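Local coordinates for protein fructose-bisphosphate aldolase (Thermus caldophilus, PDB 2FJK) that belongs to the class II aldolases of the TIM-barrel clan and holds 1,3-dihydroxyacetonephosphate in a pocket at the ends of its barrel strands, at residues T4-L9 with A167-V172; P204-G209 with K249-T254; A210-Q215 with D253-L258. All blocks are in the same frame, centred on the assembly; numbering follows the deposited sequence.

Contact 2 lies at the heart of the chain, where two neighbouring parallel strands of the barrel, 205-207 and 247-252, are joined by backbone hydrogen bonds. The other two lie farther out, on opposite sides of the chain's centre. Contact 1, partly buried, sits where these strands begin and sets a tyrosine ring against the first turn of helix 6-14; its 167-172 segment bonds by backbone to Val-206 of contact 2. Contact 3, off-centre but buried too, follows where the same strands end: it shares Asp-253 and Thr-254 with contact 2, and both touch 1,3-dihydroxyacetonephosphate. Chemistry shifts along this path, from ring packing through strand pairing to a helix start that grips phosphate and loop amides.

Contact 1: T4-L9 with A167-V172; sequences TGLEIL and ADYLAV
Thr-4 meets Tyr-169 through its carbonyl: O lies 2.9 Å from the phenol OH of Tyr-169, near the plane of the ring. That hydroxyl is also hydrogen-bonded to Thr-128, and Thr-4 O to Ser-98, so several polar groups gather round the phenol end. Gly-5, the N-cap of the helix that follows, brings its carbonyl carbon to 3.6 Å from Tyr-169 OH; its positive phi (96°) suits a glycine here. Leu-6 opens the helix and carries most of the apolar contact from this side. Its CA lies at the ring edge, 3.5 Å from CE1 of Tyr-169. With CG anti to the backbone N, chi1 173° carries the branch obliquely across the tyrosine, CD1 3.8 Å from CE1 of Tyr-169 and CD2 4.0 Å from Asp-168 OD1. The other carboxylate oxygen, OD2, is bonded to Val-129 N and His-123. Helix 6-14 packs where the barrel strands start: Pro-204, just before strand 205-207, touches both Leu-9 and Tyr-169, and the tyrosine side chain is about 12 Å from the bound ligand. One turn later, Leu-9 crosses the ring at about a right angle, with CD2 modelled over one face, its exact position doubtful; Asp-168 CB covers the rim of the opposite face.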
ATOM      1  N   THR A   4     -11.068 -11.404  -9.026  1.00 28.38           N
ATOM      2  CA  THR A   4     -10.805 -11.421 -10.464  1.00 29.42           C
ATOM      3  C   THR A   4     -12.092 -11.260 -11.262  1.00 30.60           C
ATOM      4  O   THR A   4     -12.070 -10.919 -12.451  1.00 31.86           O
ATOM      5  CB  THR A   4     -10.102 -12.722 -10.911  1.00 30.00           C
ATOM      6  OG1 THR A   4     -10.967 -13.841 -10.698  1.00 27.88           O
ATOM      7  CG2 THR A   4      -8.812 -12.915 -10.140  1.00 27.94           C
ATOM      8  N   GLY A   5     -13.220 -11.507 -10.615  1.00 28.67           N
ATOM      9  CA  GLY A   5     -14.478 -11.346 -11.310  1.00 32.51           C
ATOM     10  C   GLY A   5     -15.065 -12.607 -11.909  1.00 34.04           C
ATOM     11  O   GLY A   5     -16.285 -12.732 -11.981  1.00 34.56           O
ATOM     12  N   LEU A   6     -14.217 -13.536 -12.347  1.00 36.56           N
ATOM     13  CA  LEU A   6     -14.711 -14.780 -12.933  1.00 37.19           C
ATOM     14  C   LEU A   6     -15.739 -15.377 -11.983  1.00 38.38           C
ATOM     15  O   LEU A   6     -16.817 -15.797 -12.410  1.00 38.81           O
ATOM     16  CB  LEU A   6     -13.563 -15.766 -13.167  1.00 34.91           C
ATOM     17  CG  LEU A   6     -13.916 -17.189 -13.627  1.00 35.73           C
ATOM     18  CD1 LEU A   6     -14.826 -17.157 -14.852  1.00 32.84           C
ATOM     19  CD2 LEU A   6     -12.631 -17.954 -13.926  1.00 32.23           C
ATOM     20  N   GLU A   7     -15.412 -15.390 -10.694  1.00 40.06           N
ATOM     21  CA  GLU A   7     -16.321 -15.921  -9.685  1.00 42.38           C
ATOM     22  C   GLU A   7     -17.528 -14.995  -9.573  1.00 42.47           C
ATOM     23  O   GLU A   7     -18.655 -15.448  -9.375  1.00 43.60           O
ATOM     24  CB  GLU A   7     -15.612 -16.040  -8.333  1.00 45.94           C
ATOM     25  CG  GLU A   7     -14.381 -16.952  -8.341  1.00 48.29           C
ATOM     26  CD  GLU A   7     -14.686 -18.381  -8.779  1.00 50.40           C
ATOM     27  OE1 GLU A   7     -15.002 -18.594  -9.968  1.00 51.08           O
ATOM     28  OE2 GLU A   7     -14.608 -19.296  -7.929  1.00 51.73           O
ATOM     29  N   ILE A   8     -17.286 -13.693  -9.697  1.00 42.20           N
ATOM     30  CA  ILE A   8     -18.369 -12.718  -9.656  1.00 40.98           C
ATOM     31  C   ILE A   8     -19.318 -13.026 -10.812  1.00 39.39           C
ATOM     32  O   ILE A   8     -20.519 -13.199 -10.619  1.00 38.96           O
ATOM     33  CB  ILE A   8     -17.865 -11.276  -9.889  1.00 41.22           C
ATOM     34  CG1 ILE A   8     -16.874 -10.866  -8.809  1.00 41.39           C
ATOM     35  CG2 ILE A   8     -19.043 -10.321  -9.911  1.00 40.44           C
ATOM     36  CD1 ILE A   8     -16.464  -9.413  -8.916  1.00 42.92           C
ATOM     37  N   LEU A   9     -18.754 -13.081 -12.019  1.00 38.69           N
ATOM     38  CA  LEU A   9     -19.514 -13.333 -13.240  1.00 37.39           C
ATOM     39  C   LEU A   9     -20.114 -14.735 -13.356  1.00 37.13           C
ATOM     40  O   LEU A   9     -21.224 -14.888 -13.857  1.00 36.59           O
ATOM     41  CB  LEU A   9     -18.652 -13.030 -14.481  1.00 35.22           C
ATOM     42  CG  LEU A   9     -18.295 -11.576 -14.871  1.00 35.31           C
ATOM     43  CD1 LEU A   9     -19.381 -10.610 -14.391  1.00 33.56           C
ATOM     44  CD2 LEU A   9     -16.955 -11.179 -14.277  1.00 33.37           C
ATOM     45  N   ALA A 167      -9.413 -17.673 -22.771  1.00 32.54           N
ATOM     46  CA  ALA A 167     -10.232 -16.598 -22.220  1.00 32.12           C
ATOM     47  C   ALA A 167     -11.287 -17.095 -21.226  1.00 31.77           C
ATOM     48  O   ALA A 167     -11.783 -18.216 -21.327  1.00 30.06           O
ATOM     49  CB  ALA A 167     -10.890 -15.805 -23.344  1.00 30.93           C
ATOM     50  N   ASP A 168     -11.621 -16.233 -20.272  1.00 30.54           N
ATOM     51  CA  ASP A 168     -12.576 -16.545 -19.225  1.00 30.41           C
ATOM     52  C   ASP A 168     -13.978 -15.966 -19.419  1.00 30.45           C
ATOM     53  O   ASP A 168     -14.941 -16.509 -18.881  1.00 31.36           O
ATOM     54  CB  ASP A 168     -12.032 -16.041 -17.881  1.00 30.46           C
ATOM     55  CG  ASP A 168     -10.627 -16.516 -17.607  1.00 27.29           C
ATOM     56  OD1 ASP A 168     -10.455 -17.715 -17.329  1.00 27.74           O
ATOM     57  OD2 ASP A 168      -9.694 -15.691 -17.675  1.00 25.91           O
ATOM     58  N   TYR A 169     -14.109 -14.877 -20.172  1.00 31.19           N
ATOM     59  CA  TYR A 169     -15.426 -14.252 -20.321  1.00 33.31           C
ATOM     60  C   TYR A 169     -16.069 -14.235 -21.708  1.00 33.37           C
ATOM     61  O   TYR A 169     -16.987 -15.007 -21.974  1.00 36.08           O
ATOM     62  CB  TYR A 169     -15.376 -12.820 -19.771  1.00 34.53           C
ATOM     63  CG  TYR A 169     -14.687 -12.721 -18.430  1.00 35.20           C
ATOM     64  CD1 TYR A 169     -14.949 -13.654 -17.430  1.00 35.42           C
ATOM     65  CD2 TYR A 169     -13.755 -11.709 -18.164  1.00 36.12           C
ATOM     66  CE1 TYR A 169     -14.306 -13.598 -16.212  1.00 37.41           C
ATOM     67  CE2 TYR A 169     -13.099 -11.642 -16.931  1.00 35.29           C
ATOM     68  CZ  TYR A 169     -13.383 -12.595 -15.963  1.00 38.69           C
ATOM     69  OH  TYR A 169     -12.761 -12.570 -14.732  1.00 43.28           O
ATOM     70  N   LEU A 170     -15.598 -13.342 -22.568  1.00 31.14           N
ATOM     71  CA  LEU A 170     -16.105 -13.177 -23.936  1.00 29.62           C
ATOM     72  C   LEU A 170     -17.177 -12.108 -24.097  1.00 27.90           C
ATOM     73  O   LEU A 170     -18.317 -12.277 -23.680  1.00 27.75           O
ATOM     74  CB  LEU A 170     -16.644 -14.492 -24.525  1.00 28.69           C
ATOM     75  CG  LEU A 170     -17.310 -14.288 -25.899  1.00 28.03           C
ATOM     76  CD1 LEU A 170     -16.271 -13.778 -26.888  1.00 26.45           C
ATOM     77  CD2 LEU A 170     -17.940 -15.579 -26.408  1.00 28.51           C
ATOM     78  N   ALA A 171     -16.790 -11.006 -24.724  1.00 28.80           N
ATOM     79  CA  ALA A 171     -17.695  -9.899 -24.994  1.00 27.37           C
ATOM     80  C   ALA A 171     -18.320 -10.201 -26.362  1.00 26.19           C
ATOM     81  O   ALA A 171     -17.607 -10.516 -27.317  1.00 24.51           O
ATOM     82  CB  ALA A 171     -16.911  -8.593 -25.036  1.00 27.90           C
ATOM     83  N   VAL A 172     -19.640 -10.117 -26.460  1.00 24.83           N
ATOM     84  CA  VAL A 172     -20.299 -10.418 -27.726  1.00 26.82           C
ATOM     85  C   VAL A 172     -20.869  -9.208 -28.453  1.00 25.81           C
ATOM     86  O   VAL A 172     -21.217  -8.199 -27.841  1.00 25.79           O
ATOM     87  CB  VAL A 172     -21.431 -11.452 -27.528  1.00 25.54           C
ATOM     88  CG1 VAL A 172     -20.865 -12.703 -26.865  1.00 28.21           C
ATOM     89  CG2 VAL A 172     -22.553 -10.854 -26.686  1.00 23.26           C
TER

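Contact 2: P204-G209 with K249-T254; sequences PLVLHG and KINTDT. With 13P (1,3-dihydroxyacetonephosphate), chain E.
Val-206 and Leu-207 pair in parallel with Lys-249 and Ile-250, and three backbone hydrogen bonds join the strands. Lys-249 N donates to Leu-205 O (3.1 Å, a somewhat bent 148°). Lys-249 O takes the Leu-207 N-H at 2.8 Å, almost straight at 173°, and Leu-207 O receives Asn-251 N at 3.0 Å. The outer edges are satisfied too: Val-206 bonds by backbone to Leu-170 and Val-172, Ile-250 to Val-19 and Ala-21.

Val-206 and Lys-249 point the same way, side by side. The lysine chain is extended throughout, and its CD presses on Val-206 CG1 at a tight 3.5 Å; the ammonium beyond forms a salt bridge with Glu-130 and a hydrogen bond with His-78, so its buried charge is answered. Leu-207 and Ile-250 take the other face and pack on Ile-239 of helix 236-244.

At the C-terminal end of the pairing, the His-208 ring and Asn-251 amide run alongside each other, planes 25° apart. His-208 NE2 is 3.3 Å from Asn-251 ND2 without bonding to it, and has a weak bond to Asp-80 instead. Beyond the strand end, Thr-254 OG1 donates to O1P of 1,3-dihydroxyacetonephosphate at 2.5 Å. The pair is two neighbouring strands of this protein's TIM barrel, whose ligand, as is usual in that fold, sits at the C-terminal ends of the strands.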
ATOM      1  N   PRO A 204     -19.035 -16.850 -18.765  1.00 30.61           N
ATOM      2  CA  PRO A 204     -19.874 -15.655 -18.658  1.00 29.68           C
ATOM      3  C   PRO A 204     -19.755 -14.735 -19.874  1.00 28.51           C
ATOM      4  O   PRO A 204     -18.672 -14.565 -20.426  1.00 28.48           O
ATOM      5  CB  PRO A 204     -19.397 -15.004 -17.355  1.00 29.65           C
ATOM      6  CG  PRO A 204     -18.054 -15.595 -17.109  1.00 31.49           C
ATOM      7  CD  PRO A 204     -18.171 -17.003 -17.584  1.00 29.74           C
ATOM      8  N   LEU A 205     -20.879 -14.169 -20.301  1.00 27.76           N
ATOM      9  CA  LEU A 205     -20.901 -13.267 -21.451  1.00 27.44           C
ATOM     10  C   LEU A 205     -20.827 -11.813 -21.037  1.00 26.29           C
ATOM     11  O   LEU A 205     -21.284 -11.446 -19.956  1.00 25.47           O
ATOM     12  CB  LEU A 205     -22.166 -13.488 -22.281  1.00 29.17           C
ATOM     13  CG  LEU A 205     -22.358 -14.890 -22.862  1.00 31.01           C
ATOM     14  CD1 LEU A 205     -23.650 -14.968 -23.660  1.00 31.78           C
ATOM     15  CD2 LEU A 205     -21.171 -15.282 -23.726  1.00 31.12           C
ATOM     16  N   VAL A 206     -20.274 -10.985 -21.920  1.00 25.29           N
ATOM     17  CA  VAL A 206     -20.101  -9.564 -21.646  1.00 24.49           C
ATOM     18  C   VAL A 206     -20.721  -8.642 -22.686  1.00 25.72           C
ATOM     19  O   VAL A 206     -20.563  -8.847 -23.891  1.00 26.95           O
ATOM     20  CB  VAL A 206     -18.610  -9.226 -21.534  1.00 22.86           C
ATOM     21  CG1 VAL A 206     -18.432  -7.809 -20.992  1.00 19.79           C
ATOM     22  CG2 VAL A 206     -17.931 -10.254 -20.659  1.00 19.24           C
ATOM     23  N   LEU A 207     -21.404  -7.608 -22.207  1.00 25.16           N
ATOM     24  CA  LEU A 207     -22.063  -6.652 -23.083  1.00 25.03           C
ATOM     25  C   LEU A 207     -21.517  -5.233 -22.930  1.00 24.94           C
ATOM     26  O   LEU A 207     -21.727  -4.590 -21.907  1.00 23.71           O
ATOM     27  CB  LEU A 207     -23.566  -6.649 -22.789  1.00 25.58           C
ATOM     28  CG  LEU A 207     -24.478  -5.874 -23.737  1.00 25.14           C
ATOM     29  CD1 LEU A 207     -24.390  -6.492 -25.127  1.00 25.35           C
ATOM     30  CD2 LEU A 207     -25.909  -5.920 -23.221  1.00 25.54           C
ATOM     31  N   HIS A 208     -20.818  -4.747 -23.952  1.00 24.56           N
ATOM     32  CA  HIS A 208     -20.279  -3.392 -23.922  1.00 24.33           C
ATOM     33  C   HIS A 208     -21.214  -2.433 -24.634  1.00 23.26           C
ATOM     34  O   HIS A 208     -22.232  -2.847 -25.180  1.00 21.81           O
ATOM     35  CB  HIS A 208     -18.893  -3.332 -24.570  1.00 24.00           C
ATOM     36  CG  HIS A 208     -17.820  -3.972 -23.750  1.00 25.25           C
ATOM     37  ND1 HIS A 208     -17.547  -5.322 -23.805  1.00 25.53           N
ATOM     38  CD2 HIS A 208     -16.981  -3.454 -22.823  1.00 24.49           C
ATOM     39  CE1 HIS A 208     -16.581  -5.605 -22.949  1.00 24.03           C
ATOM     40  NE2 HIS A 208     -16.221  -4.490 -22.340  1.00 22.49           N
ATOM     41  N   GLY A 209     -20.856  -1.150 -24.619  1.00 23.70           N
ATOM     42  CA  GLY A 209     -21.666  -0.133 -25.262  1.00 25.26           C
ATOM     43  C   GLY A 209     -23.109  -0.285 -24.845  1.00 25.79           C
ATOM     44  O   GLY A 209     -24.022  -0.171 -25.667  1.00 25.12           O
ATOM     45  N   LYS A 249     -21.940  -9.597 -17.500  1.00 25.79           N
ATOM     46  CA  LYS A 249     -21.215  -8.355 -17.254  1.00 25.33           C
ATOM     47  C   LYS A 249     -21.661  -7.269 -18.222  1.00 26.06           C
ATOM     48  O   LYS A 249     -21.651  -7.462 -19.443  1.00 25.80           O
ATOM     49  CB  LYS A 249     -19.712  -8.576 -17.398  1.00 25.70           C
ATOM     50  CG  LYS A 249     -18.924  -7.282 -17.527  1.00 23.83           C
ATOM     51  CD  LYS A 249     -17.431  -7.545 -17.672  1.00 24.19           C
ATOM     52  CE  LYS A 249     -16.683  -6.241 -17.946  1.00 24.80           C
ATOM     53  NZ  LYS A 249     -15.218  -6.436 -17.859  1.00 20.94           N
ATOM     54  N   ILE A 250     -22.036  -6.121 -17.670  1.00 24.60           N
ATOM     55  CA  ILE A 250     -22.510  -5.012 -18.476  1.00 25.09           C
ATOM     56  C   ILE A 250     -21.709  -3.741 -18.216  1.00 25.24           C
ATOM     57  O   ILE A 250     -21.619  -3.259 -17.083  1.00 23.53           O
ATOM     58  CB  ILE A 250     -23.994  -4.750 -18.189  1.00 25.35           C
ATOM     59  CG1 ILE A 250     -24.757  -6.075 -18.220  1.00 26.50           C
ATOM     60  CG2 ILE A 250     -24.566  -3.812 -19.226  1.00 24.99           C
ATOM     61  CD1 ILE A 250     -26.192  -5.959 -17.800  1.00 28.00           C
ATOM     62  N   ASN A 251     -21.130  -3.198 -19.282  1.00 24.14           N
ATOM     63  CA  ASN A 251     -20.328  -1.989 -19.183  1.00 22.97           C
ATOM     64  C   ASN A 251     -21.145  -0.715 -19.368  1.00 22.04           C
ATOM     65  O   ASN A 251     -21.983  -0.626 -20.268  1.00 22.09           O
ATOM     66  CB  ASN A 251     -19.211  -2.035 -20.219  1.00 24.55           C
ATOM     67  CG  ASN A 251     -17.916  -2.603 -19.667  1.00 27.64           C
ATOM     68  OD1 ASN A 251     -16.987  -1.855 -19.339  1.00 31.44           O
ATOM     69  ND2 ASN A 251     -17.843  -3.928 -19.562  1.00 27.66           N
ATOM     70  N   THR A 252     -20.883   0.272 -18.512  1.00 21.91           N
ATOM     71  CA  THR A 252     -21.562   1.573 -18.559  1.00 21.58           C
ATOM     72  C   THR A 252     -20.531   2.684 -18.418  1.00 22.00           C
ATOM     73  O   THR A 252     -19.785   2.722 -17.437  1.00 20.69           O
ATOM     74  CB  THR A 252     -22.575   1.736 -17.409  1.00 20.95           C
ATOM     75  OG1 THR A 252     -23.488   0.640 -17.425  1.00 22.46           O
ATOM     76  CG2 THR A 252     -23.356   3.047 -17.558  1.00 21.47           C
ATOM     77  N   ASP A 253     -20.505   3.601 -19.382  1.00 20.39           N
ATOM     78  CA  ASP A 253     -19.542   4.693 -19.363  1.00 20.82           C
ATOM     79  C   ASP A 253     -20.207   6.028 -19.711  1.00 21.32           C
ATOM     80  O   ASP A 253     -20.209   6.950 -18.901  1.00 21.18           O
ATOM     81  CB  ASP A 253     -18.408   4.371 -20.349  1.00 22.85           C
ATOM     82  CG  ASP A 253     -17.314   5.414 -20.359  1.00 22.71           C
ATOM     83  OD1 ASP A 253     -17.349   6.340 -19.529  1.00 21.98           O
ATOM     84  OD2 ASP A 253     -16.405   5.299 -21.208  1.00 27.78           O
ATOM     85  N   THR A 254     -20.760   6.121 -20.919  1.00 19.84           N
ATOM     86  CA  THR A 254     -21.443   7.328 -21.379  1.00 20.25           C
ATOM     87  C   THR A 254     -22.452   7.895 -20.359  1.00 19.07           C
ATOM     88  O   THR A 254     -22.456   9.097 -20.087  1.00 17.93           O
ATOM     89  CB  THR A 254     -22.208   7.063 -22.705  1.00 20.93           C
ATOM     90  OG1 THR A 254     -21.274   6.811 -23.762  1.00 20.05           O
ATOM     91  CG2 THR A 254     -23.078   8.255 -23.071  1.00 20.31           C
TER
HETATM   92  P   13P E1063     -20.895   3.247 -23.419  0.70 20.45           P
HETATM   93  O1P 13P E1063     -20.308   4.499 -24.232  0.70 21.08           O
HETATM   94  O2P 13P E1063     -22.226   2.816 -24.161  0.70 23.94           O
HETATM   95  O3P 13P E1063     -21.229   3.693 -21.962  0.70 19.39           O
HETATM   96  O1  13P E1063     -19.791   2.081 -23.420  0.70 24.31           O
HETATM   97  C1  13P E1063     -19.688   1.235 -22.276  0.70 28.71           C
HETATM   98  C2  13P E1063     -18.786   0.102 -22.697  0.70 31.40           C
HETATM   99  O2  13P E1063     -19.038  -0.516 -23.728  0.70 34.55           O
HETATM  100  C3  13P E1063     -17.567  -0.281 -21.859  0.70 32.96           C
HETATM  101  O3  13P E1063     -16.810  -1.292 -22.517  0.70 34.00           O

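Contact 3: A210-Q215 with D253-L258; sequences ASAVPQ and DTDLRL. With 13P (1,3-dihydroxyacetonephosphate), chain E.
Ligand oxygen O3P of 1,3-dihydroxyacetonephosphate is gripped by three donors at once: Ser-211 OG at 2.6 Å from the 210-215 loop, and the backbone N atoms of Asp-253 and Thr-254, each 2.7 Å from it, at the start of helix 254-270. With its own proton given to the phosphate, Ser-211 OG accepts the Asp-255 N-H at 3.1 Å (161°), tying the loop to the first turn. Ser-211 N adds a weak bond to ligand O2P. The N-terminal end of helix 254-270 points its amides at the phosphate, an arrangement expected to favour the negative charge. Loop and helix start form the phosphate end of the ligand pocket, at the C-terminal ends of the barrel strands; Lys-182 also bonds the ligand.

The Asp-255 carboxylate in turn binds the loop. Its chi1 (-72°) swings the group to the loop and chi2 (-24°) turns an oxygen to each of two consecutive amides: OD2 takes Ala-212 N at 2.8 Å and OD1 takes Val-213 N at 2.6 Å, each through its syn lone pair. This two-pronged grip fixes the rotation of the carboxylate and holds the loop where Val-213 adopts positive phi. Pro-214 follows obliquely, with CD 3.6 Å from Asp-255 OD1, while Val-213 CG1 meets Leu-258 CD1 at 4.3 Å.

Within the helix segment, Arg-257 clasps Asp-253 side-on, NE to OD1 and NH2 to OD2 in a salt bridge; its NH1 reaches Asp-276 of the second subunit. Helix 277-299 packs on Ala-212, Asp-255 and Leu-256, helix 215-223 covers Val-213 and Leu-258, and strand 19-23 lies against Asp-253 and Leu-256.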
ATOM      1  N   ALA A 210     -23.318  -0.518 -23.552  1.00 25.90           N
ATOM      2  CA  ALA A 210     -24.663  -0.738 -23.044  1.00 26.13           C
ATOM      3  C   ALA A 210     -25.333   0.410 -22.309  1.00 25.66           C
ATOM      4  O   ALA A 210     -26.331   0.191 -21.631  1.00 26.89           O
ATOM      5  CB  ALA A 210     -24.679  -1.993 -22.168  1.00 23.78           C
ATOM      6  N   SER A 211     -24.816   1.627 -22.435  1.00 26.30           N
ATOM      7  CA  SER A 211     -25.451   2.755 -21.757  1.00 27.01           C
ATOM      8  C   SER A 211     -26.910   2.915 -22.209  1.00 28.02           C
ATOM      9  O   SER A 211     -27.270   2.534 -23.322  1.00 27.35           O
ATOM     10  CB  SER A 211     -24.689   4.056 -22.023  1.00 26.52           C
ATOM     11  OG  SER A 211     -23.643   4.245 -21.084  1.00 28.21           O
ATOM     12  N   ALA A 212     -27.734   3.490 -21.339  1.00 28.15           N
ATOM     13  CA  ALA A 212     -29.149   3.698 -21.625  1.00 29.81           C
ATOM     14  C   ALA A 212     -29.384   5.090 -22.208  1.00 30.40           C
ATOM     15  O   ALA A 212     -30.357   5.321 -22.924  1.00 31.20           O
ATOM     16  CB  ALA A 212     -29.979   3.511 -20.337  1.00 26.76           C
ATOM     17  N   VAL A 213     -28.485   6.013 -21.898  1.00 30.74           N
ATOM     18  CA  VAL A 213     -28.592   7.376 -22.394  1.00 32.24           C
ATOM     19  C   VAL A 213     -30.035   7.874 -22.236  1.00 32.31           C
ATOM     20  O   VAL A 213     -30.671   8.287 -23.210  1.00 29.94           O
ATOM     21  CB  VAL A 213     -28.182   7.434 -23.879  1.00 31.86           C
ATOM     22  CG1 VAL A 213     -27.776   8.851 -24.250  1.00 30.87           C
ATOM     23  CG2 VAL A 213     -27.040   6.439 -24.144  1.00 31.57           C
ATOM     24  N   PRO A 214     -30.563   7.840 -20.996  1.00 32.15           N
ATOM     25  CA  PRO A 214     -31.929   8.272 -20.672  1.00 31.74           C
ATOM     26  C   PRO A 214     -32.288   9.656 -21.186  1.00 33.09           C
ATOM     27  O   PRO A 214     -31.501  10.598 -21.075  1.00 31.84           O
ATOM     28  CB  PRO A 214     -31.975   8.178 -19.146  1.00 31.74           C
ATOM     29  CG  PRO A 214     -30.534   8.382 -18.748  1.00 32.84           C
ATOM     30  CD  PRO A 214     -29.807   7.546 -19.765  1.00 31.37           C
ATOM     31  N   GLN A 215     -33.493   9.765 -21.742  1.00 34.04           N
ATOM     32  CA  GLN A 215     -33.983  11.012 -22.311  1.00 34.95           C
ATOM     33  C   GLN A 215     -33.933  12.161 -21.312  1.00 35.01           C
ATOM     34  O   GLN A 215     -33.443  13.245 -21.629  1.00 34.95           O
ATOM     35  CB  GLN A 215     -35.413  10.818 -22.829  1.00 37.40           C
ATOM     36  CG  GLN A 215     -35.986  12.014 -23.584  1.00 40.11           C
ATOM     37  CD  GLN A 215     -35.072  12.510 -24.699  1.00 41.99           C
ATOM     38  OE1 GLN A 215     -34.556  11.725 -25.497  1.00 44.24           O
ATOM     39  NE2 GLN A 215     -34.880  13.823 -24.763  1.00 43.86           N
ATOM     40  N   ASP A 253     -20.505   3.601 -19.382  1.00 20.39           N
ATOM     41  CA  ASP A 253     -19.542   4.693 -19.363  1.00 20.82           C
ATOM     42  C   ASP A 253     -20.207   6.028 -19.711  1.00 21.32           C
ATOM     43  O   ASP A 253     -20.209   6.950 -18.901  1.00 21.18           O
ATOM     44  CB  ASP A 253     -18.408   4.371 -20.349  1.00 22.85           C
ATOM     45  CG  ASP A 253     -17.314   5.414 -20.359  1.00 22.71           C
ATOM     46  OD1 ASP A 253     -17.349   6.340 -19.529  1.00 21.98           O
ATOM     47  OD2 ASP A 253     -16.405   5.299 -21.208  1.00 27.78           O
ATOM     48  N   THR A 254     -20.760   6.121 -20.919  1.00 19.84           N
ATOM     49  CA  THR A 254     -21.443   7.328 -21.379  1.00 20.25           C
ATOM     50  C   THR A 254     -22.452   7.895 -20.359  1.00 19.07           C
ATOM     51  O   THR A 254     -22.456   9.097 -20.087  1.00 17.93           O
ATOM     52  CB  THR A 254     -22.208   7.063 -22.705  1.00 20.93           C
ATOM     53  OG1 THR A 254     -21.274   6.811 -23.762  1.00 20.05           O
ATOM     54  CG2 THR A 254     -23.078   8.255 -23.071  1.00 20.31           C
ATOM     55  N   ASP A 255     -23.310   7.035 -19.813  1.00 18.48           N
ATOM     56  CA  ASP A 255     -24.313   7.485 -18.850  1.00 19.28           C
ATOM     57  C   ASP A 255     -23.686   8.268 -17.697  1.00 18.72           C
ATOM     58  O   ASP A 255     -24.215   9.295 -17.285  1.00 16.00           O
ATOM     59  CB  ASP A 255     -25.113   6.299 -18.281  1.00 19.67           C
ATOM     60  CG  ASP A 255     -26.082   5.688 -19.295  1.00 21.88           C
ATOM     61  OD1 ASP A 255     -26.488   6.381 -20.251  1.00 23.91           O
ATOM     62  OD2 ASP A 255     -26.455   4.508 -19.121  1.00 24.27           O
ATOM     63  N   LEU A 256     -22.552   7.780 -17.198  1.00 19.03           N
ATOM     64  CA  LEU A 256     -21.855   8.418 -16.086  1.00 19.69           C
ATOM     65  C   LEU A 256     -21.256   9.755 -16.471  1.00 19.77           C
ATOM     66  O   LEU A 256     -21.391  10.726 -15.733  1.00 19.89           O
ATOM     67  CB  LEU A 256     -20.750   7.509 -15.561  1.00 18.45           C
ATOM     68  CG  LEU A 256     -21.137   6.055 -15.308  1.00 22.50           C
ATOM     69  CD1 LEU A 256     -19.981   5.371 -14.605  1.00 22.76           C
ATOM     70  CD2 LEU A 256     -22.401   5.966 -14.470  1.00 21.11           C
ATOM     71  N   ARG A 257     -20.584   9.801 -17.619  1.00 21.46           N
ATOM     72  CA  ARG A 257     -19.976  11.043 -18.094  1.00 21.07           C
ATOM     73  C   ARG A 257     -21.036  12.111 -18.237  1.00 21.05           C
ATOM     74  O   ARG A 257     -20.857  13.233 -17.778  1.00 22.18           O
ATOM     75  CB  ARG A 257     -19.311  10.858 -19.459  1.00 22.12           C
ATOM     76  CG  ARG A 257     -18.148   9.902 -19.512  1.00 23.09           C
ATOM     77  CD  ARG A 257     -17.531   9.953 -20.916  1.00 24.62           C
ATOM     78  NE  ARG A 257     -16.616   8.850 -21.162  1.00 23.10           N
ATOM     79  CZ  ARG A 257     -15.780   8.787 -22.198  1.00 27.92           C
ATOM     80  NH1 ARG A 257     -15.744   9.774 -23.091  1.00 25.49           N
ATOM     81  NH2 ARG A 257     -14.974   7.734 -22.342  1.00 26.56           N
ATOM     82  N   LEU A 258     -22.134  11.757 -18.902  1.00 23.63           N
ATOM     83  CA  LEU A 258     -23.251  12.677 -19.121  1.00 24.03           C
ATOM     84  C   LEU A 258     -23.821  13.203 -17.817  1.00 24.04           C
ATOM     85  O   LEU A 258     -23.993  14.410 -17.647  1.00 26.82           O
ATOM     86  CB  LEU A 258     -24.377  11.988 -19.894  1.00 26.00           C
ATOM     87  CG  LEU A 258     -24.666  12.454 -21.320  1.00 26.40           C
ATOM     88  CD1 LEU A 258     -26.013  11.868 -21.749  1.00 26.36           C
ATOM     89  CD2 LEU A 258     -24.701  13.983 -21.389  1.00 26.27           C
TER
HETATM   90  P   13P E1063     -20.895   3.247 -23.419  0.70 20.45           P
HETATM   91  O1P 13P E1063     -20.308   4.499 -24.232  0.70 21.08           O
HETATM   92  O2P 13P E1063     -22.226   2.816 -24.161  0.70 23.94           O
HETATM   93  O3P 13P E1063     -21.229   3.693 -21.962  0.70 19.39           O
HETATM   94  O1  13P E1063     -19.791   2.081 -23.420  0.70 24.31           O
HETATM   95  C1  13P E1063     -19.688   1.235 -22.276  0.70 28.71           C
HETATM   96  C2  13P E1063     -18.786   0.102 -22.697  0.70 31.40           C
HETATM   97  O2  13P E1063     -19.038  -0.516 -23.728  0.70 34.55           O
HETATM   98  C3  13P E1063     -17.567  -0.281 -21.859  0.70 32.96           C
HETATM   99  O3  13P E1063     -16.810  -1.292 -22.517  0.70 34.00           O